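Local coordinates for tRNA threonylcarbamoyladenosine biosynthesis protein TsaB (Pseudomonas aeruginosa, PDB 5BR9) that probably takes part in making the threonylcarbamoyladenosine modification of tRNA, as a TsaB-type relative of the TsaD enzymes with an actin-like ATPase fold, at residues 34-39 and 193-198; 66-71 and 92-97; 128-133 and 151-156. All coordinates share one frame; numbering follows the deposited sequence.

Contact 1: residues 34-39 and 193-198; sequences SHYEVI and LPHAED
Tyr-36 and His-195 lay their rings against each other in an offset, nearly parallel way: the planes differ by only 15°, but the centroids are 4.6 Å apart and there is little true overlap. CD1 of Tyr-36 does most of the touching, coming down over one face of the imidazole near its rim, 3.3 Å from His-195 CD2. With chi1 of Tyr-36 at 179°, CG points opposite the amide nitrogen, which sends the ring out from the strand toward 193-198. Farther along the phenol, the carbonyl oxygen of Pro-194 meets the ring edge, 3.6 Å from Tyr-36 CE1. The hydroxyl end then runs across Leu-193 at about a right angle, with Tyr-36 OH 3.8 Å from Leu-193 CB. At the CE1 corner of the imidazole, Ser-34 OG lies near the ring edge, 3.6 Å from His-195 CE1, and also rests near the CB of Glu-197.

No hydrogen bond spans the two segments; the imidazole is held from its own side. His-195 is the N-cap of the helix beginning at Ala-196, and its ND1 accepts from Glu-197 N at 3.1 Å with the donor almost in the ring plane. That bond probably helps to fix the rotation of the ring, while it satisfies an amide of the first helical turn.

The tyrosine thus joins strand 31-38, an outermost strand of its sheet within this chain, to the start of helix 196-208. Strand 21-28 lies alongside, supplying Ala-21 and Ser-23 against Tyr-36 and a hydroxyl from Ser-23 to Ala-196 N. Helix 103-115 closes in through Arg-110, which touches the side chains of Tyr-36 and His-195 and is hydrogen-bonded to Leu-193 O.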
loop_
_atom_site.group_PDB
_atom_site.type_symbol
_atom_site.label_atom_id
_atom_site.label_comp_id
_atom_site.label_asym_id
_atom_site.label_seq_id
_atom_site.Cartn_x
_atom_site.Cartn_y
_atom_site.Cartn_z
ATOM N N SER A 34 -12.952 -19.802 0.166
ATOM C CA SER A 34 -12.313 -18.770 -0.649
ATOM C C SER A 34 -13.290 -18.075 -1.574
ATOM O O SER A 34 -14.371 -18.595 -1.853
ATOM C CB SER A 34 -11.154 -19.349 -1.482
ATOM O OG SER A 34 -11.614 -20.262 -2.469
ATOM N N HIS A 35 -12.893 -16.884 -2.021
ATOM C CA HIS A 35 -13.639 -16.173 -3.048
ATOM C C HIS A 35 -12.671 -15.446 -3.976
ATOM O O HIS A 35 -11.612 -14.968 -3.563
ATOM C CB HIS A 35 -14.656 -15.214 -2.423
ATOM C CG HIS A 35 -15.841 -15.913 -1.818
ATOM N ND1 HIS A 35 -16.839 -16.485 -2.580
ATOM C CD2 HIS A 35 -16.171 -16.153 -0.527
ATOM C CE1 HIS A 35 -17.736 -17.037 -1.784
ATOM N NE2 HIS A 35 -17.351 -16.855 -0.534
ATOM N N TYR A 36 -13.045 -15.401 -5.248
ATOM C CA TYR A 36 -12.148 -14.999 -6.318
ATOM C C TYR A 36 -12.911 -14.136 -7.336
ATOM O O TYR A 36 -13.981 -14.517 -7.795
ATOM C CB TYR A 36 -11.567 -16.278 -6.950
ATOM C CG TYR A 36 -10.609 -16.165 -8.123
ATOM C CD1 TYR A 36 -9.234 -16.329 -7.941
ATOM C CD2 TYR A 36 -11.080 -15.983 -9.421
ATOM C CE1 TYR A 36 -8.346 -16.271 -9.018
ATOM C CE2 TYR A 36 -10.197 -15.917 -10.506
ATOM C CZ TYR A 36 -8.834 -16.064 -10.301
ATOM O OH TYR A 36 -7.966 -16.009 -11.376
ATOM N N GLU A 37 -12.374 -12.962 -7.664
ATOM C CA GLU A 37 -13.001 -12.091 -8.663
ATOM C C GLU A 37 -11.963 -11.479 -9.603
ATOM O O GLU A 37 -10.888 -11.084 -9.160
ATOM C CB GLU A 37 -13.786 -10.964 -7.990
ATOM C CG GLU A 37 -15.050 -11.396 -7.278
ATOM C CD GLU A 37 -15.760 -10.233 -6.596
ATOM O OE1 GLU A 37 -15.530 -9.061 -6.979
ATOM O OE2 GLU A 37 -16.542 -10.498 -5.662
ATOM N N VAL A 38 -12.281 -11.385 -10.893
ATOM C CA VAL A 38 -11.433 -10.606 -11.788
ATOM C C VAL A 38 -11.983 -9.183 -11.827
ATOM O O VAL A 38 -13.112 -8.953 -12.246
ATOM C CB VAL A 38 -11.316 -11.236 -13.209
ATOM C CG1 VAL A 38 -10.617 -12.590 -13.134
ATOM C CG2 VAL A 38 -12.659 -11.383 -13.867
ATOM N N ILE A 39 -11.182 -8.234 -11.344
ATOM C CA ILE A 39 -11.592 -6.837 -11.265
ATOM C C ILE A 39 -10.380 -5.925 -11.404
ATOM O O ILE A 39 -9.756 -5.548 -10.406
ATOM C CB ILE A 39 -12.354 -6.533 -9.947
ATOM C CG1 ILE A 39 -11.728 -7.275 -8.758
ATOM C CG2 ILE A 39 -13.839 -6.853 -10.082
ATOM C CD1 ILE A 39 -11.208 -6.350 -7.674
ATOM N N LEU A 193 -3.536 -17.891 -13.090
ATOM C CA LEU A 193 -3.250 -16.806 -12.166
ATOM C C LEU A 193 -3.199 -17.342 -10.721
ATOM O O LEU A 193 -3.663 -18.444 -10.463
ATOM C CB LEU A 193 -4.320 -15.707 -12.307
ATOM C CG LEU A 193 -4.442 -15.018 -13.675
ATOM C CD1 LEU A 193 -5.520 -13.934 -13.656
ATOM C CD2 LEU A 193 -3.088 -14.416 -14.107
ATOM N N PRO A 194 -2.583 -16.586 -9.793
ATOM C CA PRO A 194 -2.586 -16.939 -8.371
ATOM C C PRO A 194 -3.996 -16.995 -7.794
ATOM O O PRO A 194 -4.857 -16.274 -8.250
ATOM C CB PRO A 194 -1.786 -15.805 -7.726
ATOM C CG PRO A 194 -0.910 -15.318 -8.797
ATOM C CD PRO A 194 -1.716 -15.420 -10.055
ATOM N N HIS A 195 -4.217 -17.847 -6.806
ATOM C CA HIS A 195 -5.524 -18.009 -6.183
ATOM C C HIS A 195 -5.309 -18.094 -4.658
ATOM O O HIS A 195 -4.460 -18.856 -4.181
ATOM C CB HIS A 195 -6.194 -19.258 -6.742
ATOM C CG HIS A 195 -7.657 -19.359 -6.473
ATOM N ND1 HIS A 195 -8.185 -19.360 -5.200
ATOM C CD2 HIS A 195 -8.703 -19.536 -7.314
ATOM C CE1 HIS A 195 -9.498 -19.483 -5.271
ATOM N NE2 HIS A 195 -9.836 -19.603 -6.542
ATOM N N ALA A 196 -6.042 -17.292 -3.895
ATOM C CA ALA A 196 -5.868 -17.253 -2.442
ATOM C C ALA A 196 -6.051 -18.625 -1.787
ATOM O O ALA A 196 -5.465 -18.904 -0.735
ATOM C CB ALA A 196 -6.823 -16.253 -1.832
ATOM N N GLU A 197 -6.858 -19.482 -2.403
ATOM C CA GLU A 197 -7.036 -20.847 -1.894
ATOM C C GLU A 197 -5.700 -21.600 -1.813
ATOM O O GLU A 197 -5.422 -22.324 -0.851
ATOM C CB GLU A 197 -8.020 -21.626 -2.759
ATOM C CG GLU A 197 -8.138 -23.084 -2.349
ATOM C CD GLU A 197 -9.165 -23.857 -3.152
ATOM O OE1 GLU A 197 -9.793 -23.274 -4.061
ATOM O OE2 GLU A 197 -9.342 -25.058 -2.865
ATOM N N ASP A 198 -4.867 -21.425 -2.828
ATOM C CA ASP A 198 -3.580 -22.112 -2.864
ATOM C C ASP A 198 -2.531 -21.351 -2.052
ATOM O O ASP A 198 -1.619 -21.961 -1.475
ATOM C CB ASP A 198 -3.155 -22.318 -4.315
ATOM C CG ASP A 198 -4.236 -23.025 -5.116
ATOM O OD1 ASP A 198 -4.481 -24.231 -4.855
ATOM O OD2 ASP A 198 -4.875 -22.368 -5.966
#

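Contact 2: residues 66-71 and 92-97; sequences DAIAFG and FALQRP
Ile-68 N donates to Pro-97 O across this contact, the one hydrogen bond made directly between the segments: 3.0 Å and nearly straight at 166°. The same oxygen also receives a CA-H...O contact from Ala-67, whose CA is 3.4 Å from Pro-97 O. Water mediates a second polar link, giving a hydrogen to Asp-66 O and accepting one from Arg-96 NH1 at the edge of the guanidinium. The carbonyl oxygen of Asp-66 also comes close to two CD atoms: Asp-66 O sits 3.3 Å from Arg-96 CD and equally close to Pro-97 CD.

Apolar contacts fill in between. Ala-67 CB faces Pro-97 CG at 4.1 Å, and Ile-68 CD1 meets Leu-94 CD1 at the end of helix 77-94.

The charges are only neighbours: Asp-66 OD1 lies 4.3 Å from Arg-96 NH1, well out of the guanidinium plane, and OD2 of that carboxylate is hydrogen-bonded to Thr-11 N.

Chemically, Pro-97 can accept through its carbonyl but has no N-H to give, and at Asp-66 O the water is the donor. Ile-68 is also hydrogen-bonded to Leu-99, consistent with strands 67-71 and 98-101 of this beta-alpha-beta unit pairing from here on.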
loop_
_atom_site.group_PDB
_atom_site.type_symbol
_atom_site.label_atom_id
_atom_site.label_comp_id
_atom_site.label_asym_id
_atom_site.label_seq_id
_atom_site.Cartn_x
_atom_site.Cartn_y
_atom_site.Cartn_z
ATOM N N ASP A 66 -5.187 -15.917 13.367
ATOM C CA ASP A 66 -3.894 -16.124 14.007
ATOM C C ASP A 66 -2.735 -15.469 13.251
ATOM O O ASP A 66 -1.741 -15.044 13.852
ATOM C CB ASP A 66 -3.641 -17.626 14.153
ATOM C CG ASP A 66 -4.651 -18.299 15.085
ATOM O OD1 ASP A 66 -5.009 -17.680 16.109
ATOM O OD2 ASP A 66 -5.080 -19.440 14.803
ATOM N N ALA A 67 -2.865 -15.396 11.929
ATOM C CA ALA A 67 -1.830 -14.829 11.079
ATOM C C ALA A 67 -2.428 -14.473 9.717
ATOM O O ALA A 67 -3.466 -15.021 9.322
ATOM C CB ALA A 67 -0.660 -15.804 10.925
ATOM N N ILE A 68 -1.786 -13.543 9.013
ATOM C CA ILE A 68 -2.285 -13.095 7.707
ATOM C C ILE A 68 -1.246 -13.355 6.639
ATOM O O ILE A 68 -0.096 -12.926 6.767
ATOM C CB ILE A 68 -2.666 -11.612 7.727
ATOM C CG1 ILE A 68 -3.611 -11.316 8.898
ATOM C CG2 ILE A 68 -3.326 -11.244 6.421
ATOM C CD1 ILE A 68 -3.865 -9.854 9.119
ATOM N N ALA A 69 -1.643 -14.094 5.607
ATOM C CA ALA A 69 -0.764 -14.412 4.494
ATOM C C ALA A 69 -1.132 -13.617 3.254
ATOM O O ALA A 69 -2.306 -13.328 3.030
ATOM C CB ALA A 69 -0.821 -15.893 4.197
ATOM N N PHE A 70 -0.136 -13.281 2.436
ATOM C CA PHE A 70 -0.397 -12.557 1.199
ATOM C C PHE A 70 0.629 -12.925 0.119
ATOM O O PHE A 70 1.755 -13.300 0.440
ATOM C CB PHE A 70 -0.372 -11.042 1.432
ATOM C CG PHE A 70 0.981 -10.509 1.803
ATOM C CD1 PHE A 70 1.783 -9.885 0.849
ATOM C CD2 PHE A 70 1.458 -10.634 3.096
ATOM C CE1 PHE A 70 3.036 -9.398 1.189
ATOM C CE2 PHE A 70 2.714 -10.146 3.440
ATOM C CZ PHE A 70 3.499 -9.538 2.496
ATOM N N GLY A 71 0.242 -12.800 -1.149
ATOM C CA GLY A 71 1.180 -12.947 -2.232
ATOM C C GLY A 71 2.078 -11.721 -2.339
ATOM O O GLY A 71 1.594 -10.612 -2.537
ATOM N N PHE A 92 -0.785 -5.145 12.277
ATOM C CA PHE A 92 -0.332 -4.258 13.351
ATOM C C PHE A 92 -1.460 -4.012 14.364
ATOM O O PHE A 92 -1.238 -3.957 15.581
ATOM C CB PHE A 92 0.149 -2.949 12.767
ATOM C CG PHE A 92 0.672 -1.960 13.779
ATOM C CD1 PHE A 92 2.011 -1.956 14.138
ATOM C CD2 PHE A 92 -0.164 -1.008 14.323
ATOM C CE1 PHE A 92 2.501 -1.020 15.024
ATOM C CE2 PHE A 92 0.314 -0.077 15.225
ATOM C CZ PHE A 92 1.653 -0.085 15.576
ATOM N N ALA A 93 -2.667 -3.818 13.846
ATOM C CA ALA A 93 -3.812 -3.549 14.701
ATOM C C ALA A 93 -4.229 -4.775 15.512
ATOM O O ALA A 93 -4.588 -4.640 16.676
ATOM C CB ALA A 93 -4.966 -3.048 13.873
ATOM N N LEU A 94 -4.167 -5.964 14.906
ATOM C CA LEU A 94 -4.554 -7.197 15.597
ATOM C C LEU A 94 -3.428 -7.666 16.510
ATOM O O LEU A 94 -3.674 -8.370 17.496
ATOM C CB LEU A 94 -4.910 -8.326 14.607
ATOM C CG LEU A 94 -6.134 -8.189 13.695
ATOM C CD1 LEU A 94 -6.145 -9.284 12.633
ATOM C CD2 LEU A 94 -7.474 -8.165 14.487
ATOM N N GLN A 95 -2.206 -7.249 16.168
ATOM C CA GLN A 95 -0.957 -7.726 16.780
ATOM C C GLN A 95 -0.771 -9.196 16.459
ATOM O O GLN A 95 -0.556 -10.024 17.340
ATOM C CB GLN A 95 -0.927 -7.471 18.292
ATOM C CG GLN A 95 -1.186 -6.007 18.642
ATOM C CD GLN A 95 -0.922 -5.682 20.093
ATOM O OE1 GLN A 95 -0.829 -6.576 20.944
ATOM N NE2 GLN A 95 -0.797 -4.395 20.392
ATOM N N ARG A 96 -0.858 -9.497 15.171
ATOM C CA ARG A 96 -0.666 -10.846 14.639
ATOM C C ARG A 96 0.413 -10.834 13.563
ATOM O O ARG A 96 0.696 -9.788 12.984
ATOM C CB ARG A 96 -1.974 -11.394 14.063
ATOM C CG ARG A 96 -3.035 -11.650 15.090
ATOM C CD ARG A 96 -2.607 -12.761 16.072
ATOM N NE ARG A 96 -3.627 -12.902 17.109
ATOM C CZ ARG A 96 -3.614 -13.811 18.079
ATOM N NH1 ARG A 96 -2.622 -14.692 18.165
ATOM N NH2 ARG A 96 -4.612 -13.840 18.964
ATOM N N PRO A 97 1.044 -11.988 13.313
ATOM C CA PRO A 97 2.137 -11.993 12.322
ATOM C C PRO A 97 1.685 -12.066 10.854
ATOM O O PRO A 97 0.522 -12.365 10.578
ATOM C CB PRO A 97 2.966 -13.229 12.723
ATOM C CG PRO A 97 2.060 -14.089 13.501
ATOM C CD PRO A 97 0.958 -13.246 14.083
HETATM O O HOH W 1 -0.544 -15.619 16.291
#

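Contact 3: residues 128-133 and 151-156; sequences MDEVYW and VLPPER
The ring of Tyr-132 lies beside Val-151, the two side chains pointing the same way, with Tyr-132 CD1 3.8 Å from Val-151 CB. Both residues belong to a beta hairpin, strand 131-139 returning as 142-152, at the end where the strands part. The indole of Trp-133 is met by Leu-152, whose CD1 is 4.2 Å from Trp-133 CD1. Trp-133 NE1 is hydrogen-bonded to Ala-158 O, and Ala-121 and Ala-123 of strand 119-125 also touch this side chain. A third flat group, the Arg-156 guanidinium, has Leu-152 CD2 over one face, near its rim.

Val-131 and Leu-152 form the hairpin's last hydrogen-bonded pair here: each N donates to the other's O, both at 2.9 Å. Val-131 O also takes a CA-H contact from Val-151 CA, at 3.3 Å. Tyr-132 and Val-151 make the adjoining non-hydrogen-bonded pair.

Glu-130 extends along segment 151-156, beside Pro-153 and pointing the same way. Because its CG is anti to the carbonyl carbon (chi1 -64°) and the chain is extended beyond, the carboxylate is carried across Val-151, with Glu-130 OE1 3.5 Å from Val-151 CG2 and OE2 near Pro-153 CD.

Past the bridge, Pro-153 and Pro-154 turn the chain into a short 3-10 segment, while Asp-129 and Glu-155 both form salt bridges with Arg-180. The approach here is backbone to ring: Asp-129 O stands 3.7 Å from Pro-154 CD.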
loop_
_atom_site.group_PDB
_atom_site.type_symbol
_atom_site.label_atom_id
_atom_site.label_comp_id
_atom_site.label_asym_id
_atom_site.label_seq_id
_atom_site.Cartn_x
_atom_site.Cartn_y
_atom_site.Cartn_z
ATOM N N MET A 128 9.590 -5.405 -19.559
ATOM C CA MET A 128 10.827 -5.200 -20.313
ATOM C C MET A 128 11.480 -6.481 -20.833
ATOM O O MET A 128 12.674 -6.713 -20.649
ATOM C CB MET A 128 11.825 -4.403 -19.459
ATOM C CG MET A 128 11.343 -2.993 -19.128
ATOM S SD MET A 128 10.503 -2.180 -20.527
ATOM C CE MET A 128 8.856 -1.957 -19.848
ATOM N N ASP A 129 10.680 -7.288 -21.511
ATOM C CA ASP A 129 11.161 -8.453 -22.248
ATOM C C ASP A 129 11.812 -9.479 -21.334
ATOM O O ASP A 129 12.727 -10.192 -21.744
ATOM C CB ASP A 129 12.148 -8.041 -23.352
ATOM C CG ASP A 129 12.212 -9.062 -24.472
ATOM O OD1 ASP A 129 11.190 -9.758 -24.661
ATOM O OD2 ASP A 129 13.265 -9.183 -25.158
ATOM N N GLU A 130 11.321 -9.564 -20.104
ATOM C CA GLU A 130 11.780 -10.588 -19.178
ATOM C C GLU A 130 10.601 -11.268 -18.494
ATOM O O GLU A 130 9.479 -10.761 -18.513
ATOM C CB GLU A 130 12.706 -10.001 -18.115
ATOM C CG GLU A 130 14.008 -9.435 -18.673
ATOM C CD GLU A 130 14.939 -8.981 -17.573
ATOM O OE1 GLU A 130 14.490 -8.241 -16.667
ATOM O OE2 GLU A 130 16.120 -9.368 -17.619
ATOM N N VAL A 131 10.872 -12.417 -17.883
ATOM C CA VAL A 131 9.884 -13.120 -17.088
ATOM C C VAL A 131 10.439 -13.459 -15.726
ATOM O O VAL A 131 11.626 -13.766 -15.580
ATOM C CB VAL A 131 9.383 -14.417 -17.799
ATOM C CG1 VAL A 131 8.674 -14.099 -19.103
ATOM C CG2 VAL A 131 10.560 -15.361 -18.067
ATOM N N TYR A 132 9.552 -13.462 -14.737
ATOM C CA TYR A 132 9.844 -14.043 -13.456
ATOM C C TYR A 132 9.711 -15.551 -13.580
ATOM O O TYR A 132 8.796 -16.038 -14.246
ATOM C CB TYR A 132 8.897 -13.497 -12.404
ATOM C CG TYR A 132 9.007 -12.008 -12.164
ATOM C CD1 TYR A 132 10.119 -11.462 -11.526
ATOM C CD2 TYR A 132 8.013 -11.142 -12.598
ATOM C CE1 TYR A 132 10.218 -10.093 -11.294
ATOM C CE2 TYR A 132 8.109 -9.773 -12.375
ATOM C CZ TYR A 132 9.216 -9.251 -11.730
ATOM O OH TYR A 132 9.301 -7.887 -11.508
ATOM N N TRP A 133 10.635 -16.281 -12.948
ATOM C CA TRP A 133 10.806 -17.714 -13.170
ATOM C C TRP A 133 11.136 -18.467 -11.885
ATOM O O TRP A 133 12.026 -18.065 -11.156
ATOM C CB TRP A 133 11.911 -17.925 -14.203
ATOM C CG TRP A 133 12.276 -19.349 -14.486
ATOM C CD1 TRP A 133 13.314 -20.064 -13.933
ATOM C CD2 TRP A 133 11.639 -20.224 -15.413
ATOM N NE1 TRP A 133 13.363 -21.324 -14.476
ATOM C CE2 TRP A 133 12.340 -21.456 -15.376
ATOM C CE3 TRP A 133 10.544 -20.090 -16.280
ATOM C CZ2 TRP A 133 11.977 -22.546 -16.165
ATOM C CZ3 TRP A 133 10.178 -21.176 -17.060
ATOM C CH2 TRP A 133 10.900 -22.386 -17.002
ATOM N N VAL A 151 14.514 -13.298 -12.428
ATOM C CA VAL A 151 13.884 -12.558 -13.511
ATOM C C VAL A 151 14.858 -12.616 -14.677
ATOM O O VAL A 151 16.004 -12.230 -14.553
ATOM C CB VAL A 151 13.521 -11.126 -13.088
ATOM C CG1 VAL A 151 14.717 -10.425 -12.480
ATOM C CG2 VAL A 151 12.970 -10.331 -14.281
ATOM N N LEU A 152 14.396 -13.110 -15.818
ATOM C CA LEU A 152 15.301 -13.554 -16.871
ATOM C C LEU A 152 14.726 -13.316 -18.251
ATOM O O LEU A 152 13.513 -13.415 -18.427
ATOM C CB LEU A 152 15.570 -15.055 -16.723
ATOM C CG LEU A 152 16.246 -15.637 -15.487
ATOM C CD1 LEU A 152 15.968 -17.141 -15.420
ATOM C CD2 LEU A 152 17.735 -15.376 -15.529
ATOM N N PRO A 153 15.601 -13.067 -19.249
ATOM C CA PRO A 153 15.163 -13.211 -20.638
ATOM C C PRO A 153 14.664 -14.644 -20.800
ATOM O O PRO A 153 15.277 -15.565 -20.264
ATOM C CB PRO A 153 16.436 -12.990 -21.452
ATOM C CG PRO A 153 17.395 -12.353 -20.526
ATOM C CD PRO A 153 17.050 -12.839 -19.153
ATOM N N PRO A 154 13.569 -14.834 -21.528
ATOM C CA PRO A 154 13.020 -16.179 -21.712
ATOM C C PRO A 154 14.050 -17.178 -22.264
ATOM O O PRO A 154 13.982 -18.371 -21.935
ATOM C CB PRO A 154 11.867 -15.949 -22.695
ATOM C CG PRO A 154 12.181 -14.625 -23.355
ATOM C CD PRO A 154 12.834 -13.813 -22.288
ATOM N N GLU A 155 15.010 -16.678 -23.038
ATOM C CA GLU A 155 16.094 -17.484 -23.611
ATOM C C GLU A 155 16.981 -18.171 -22.577
ATOM O O GLU A 155 17.765 -19.054 -22.915
ATOM C CB GLU A 155 16.997 -16.612 -24.510
ATOM C CG GLU A 155 16.391 -16.248 -25.852
ATOM C CD GLU A 155 15.421 -15.067 -25.777
ATOM O OE1 GLU A 155 15.226 -14.508 -24.669
ATOM O OE2 GLU A 155 14.856 -14.703 -26.835
ATOM N N ARG A 156 16.905 -17.735 -21.327
ATOM C CA ARG A 156 17.848 -18.226 -20.348
ATOM C C ARG A 156 17.199 -19.075 -19.267
ATOM O O ARG A 156 17.923 -19.634 -18.449
ATOM C CB ARG A 156 18.607 -17.061 -19.720
ATOM C CG ARG A 156 19.594 -16.385 -20.674
ATOM C CD ARG A 156 20.316 -15.236 -19.993
ATOM N NE ARG A 156 21.124 -15.694 -18.864
ATOM C CZ ARG A 156 21.309 -14.996 -17.745
ATOM N NH1 ARG A 156 20.732 -13.807 -17.600
ATOM N NH2 ARG A 156 22.059 -15.494 -16.766
#

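Contacts 1 and 2 belong to the same five-stranded mixed sheet, while contact 3 lies on the second sheet, which repeats the 3-2-1-4-5 strand order, as expected for an ASKHA-type fold. Contacts 1 and 2 have centres 19 Å apart and nearest atoms about 7 Å apart; helix 196-208 links them, starting at the His-195 cap of contact 1 and placing Trp-207 on Asp-66, Ala-67 and Pro-97 of contact 2. Contact 3 is 25 Å from contact 1 and 32 Å from contact 2 between centres, on the opposite side of the chain's centre from contact 2. Contact 2 alone adjoins the second subunit, through Phe-92 and Ala-93.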